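Local coordinates for DUF3829 family protein (Bacteroides vulgatus, PDB 4YJW), which is of unknown function but forms an all-helical bundle and is probably made as a precursor with a lipoprotein-type signal peptide, at residues I151-G154 / A155-L159. Numbering follows the deposited sequence.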
loop_
_atom_site.group_PDB
_atom_site.type_symbol
_atom_site.label_atom_id
_atom_site.label_comp_id
_atom_site.label_asym_id
_atom_site.label_seq_id
_atom_site.Cartn_x
_atom_site.Cartn_y
_atom_site.Cartn_z
ATOM N N ILE A 151 0.030 11.030 17.810
ATOM C CA ILE A 151 0.549 12.347 17.385
ATOM C C ILE A 151 -0.636 13.280 17.059
ATOM O O ILE A 151 -0.606 14.469 17.395
ATOM C CB ILE A 151 1.515 12.213 16.153
ATOM C CG1 ILE A 151 2.670 11.226 16.428
ATOM C CG2 ILE A 151 2.069 13.607 15.726
ATOM C CD1 ILE A 151 3.513 10.821 15.165
ATOM N N VAL A 152 -1.670 12.726 16.396
ATOM C CA VAL A 152 -2.904 13.416 16.015
ATOM C C VAL A 152 -3.602 13.918 17.287
ATOM O O VAL A 152 -4.055 15.074 17.320
ATOM C CB VAL A 152 -3.802 12.519 15.135
ATOM C CG1 VAL A 152 -5.235 13.061 15.049
ATOM C CG2 VAL A 152 -3.209 12.429 13.733
ATOM N N GLU A 153 -3.649 13.072 18.343
ATOM C CA GLU A 153 -4.233 13.462 19.632
ATOM C C GLU A 153 -3.424 14.630 20.217
ATOM O O GLU A 153 -3.998 15.580 20.749
ATOM C CB GLU A 153 -4.300 12.265 20.602
ATOM C CG GLU A 153 -4.884 12.569 21.984
ATOM C CD GLU A 153 -6.116 13.457 22.089
ATOM O OE1 GLU A 153 -7.066 13.284 21.291
ATOM O OE2 GLU A 153 -6.147 14.302 23.010
ATOM N N GLY A 154 -2.096 14.566 20.056
ATOM C CA GLY A 154 -1.179 15.607 20.511
ATOM C C GLY A 154 -1.425 16.914 19.765
ATOM O O GLY A 154 -1.365 17.998 20.358
ATOM N N ALA A 155 -1.748 16.817 18.456
ATOM C CA ALA A 155 -2.047 17.966 17.593
ATOM C C ALA A 155 -3.387 18.590 17.992
ATOM O O ALA A 155 -3.514 19.817 18.030
ATOM C CB ALA A 155 -2.070 17.539 16.125
ATOM N N LYS A 156 -4.375 17.749 18.327
ATOM C CA LYS A 156 -5.688 18.220 18.777
ATOM C C LYS A 156 -5.536 19.010 20.095
ATOM O O LYS A 156 -6.152 20.072 20.235
ATOM C CB LYS A 156 -6.665 17.051 18.925
ATOM C CG LYS A 156 -7.140 16.504 17.582
ATOM C CD LYS A 156 -8.116 15.356 17.777
ATOM C CE LYS A 156 -8.465 14.675 16.483
ATOM N NZ LYS A 156 -9.437 13.574 16.697
ATOM N N ILE A 157 -4.636 18.557 21.003
ATOM C CA ILE A 157 -4.336 19.271 22.259
ATOM C C ILE A 157 -3.824 20.689 21.931
ATOM O O ILE A 157 -4.339 21.664 22.482
ATOM C CB ILE A 157 -3.311 18.494 23.139
ATOM C CG1 ILE A 157 -3.924 17.201 23.721
ATOM C CG2 ILE A 157 -2.706 19.398 24.243
ATOM C CD1 ILE A 157 -2.880 16.192 24.239
ATOM N N THR A 158 -2.826 20.795 21.028
ATOM C CA THR A 158 -2.236 22.076 20.637
ATOM C C THR A 158 -3.295 22.991 20.006
ATOM O O THR A 158 -3.307 24.185 20.313
ATOM C CB THR A 158 -1.030 21.857 19.700
ATOM O OG1 THR A 158 -0.096 20.977 20.337
ATOM C CG2 THR A 158 -0.313 23.153 19.339
ATOM N N LEU A 159 -4.220 22.426 19.204
ATOM C CA LEU A 159 -5.230 23.210 18.477
ATOM C C LEU A 159 -6.528 23.519 19.257
ATOM O O LEU A 159 -7.372 24.246 18.723
ATOM C CB LEU A 159 -5.588 22.538 17.142
ATOM C CG LEU A 159 -4.466 22.479 16.116
ATOM C CD1 LEU A 159 -4.860 21.613 14.931
ATOM C CD2 LEU A 159 -4.030 23.878 15.672
#
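Lys156 lays its aliphatic chain back over Val152, one helical turn earlier. Its CE meets Val152 CG1 at 3.9 Å, and the two side chains pass at a slant. The lysine chain is extended beyond CG, while Val152 CG1 stands anti to its own backbone N (chi1 164°), on the side where the lysine runs. Glu153 is modelled in two conformers. In one of them it bends at chi2 and crosses Ile157 at about a right angle, its OE2 3.7 Å from Ile157 CG1; this approach of a carboxylate oxygen to hydrocarbon is tentative. The backbone of this stretch is held by N-H (i+4) to O (i) hydrogen bonds, among them Lys156 N to Val152 O at 2.9 Å. Gly154 O accepts two hydrogen bonds from Thr158: the amide N and the hydroxyl OG1, each at 3.2 Å, reach it from opposite faces of the carbonyl plane. A valine in place of Thr158 has no hydroxyl to give, and Gly154 O would probably be held less firmly, from one face only by this residue. Ile151, Val152 and Thr158 also touch helix 10-32, at Val18, Tyr22 and Ser11. The whole is a regular stretch of alpha-helix of about two turns with a threonine hydroxyl bonded back to the i-4 carbonyl, in the C-terminal part of helix 121-159, where it packs against helix 10-32 in an all-alpha bundle.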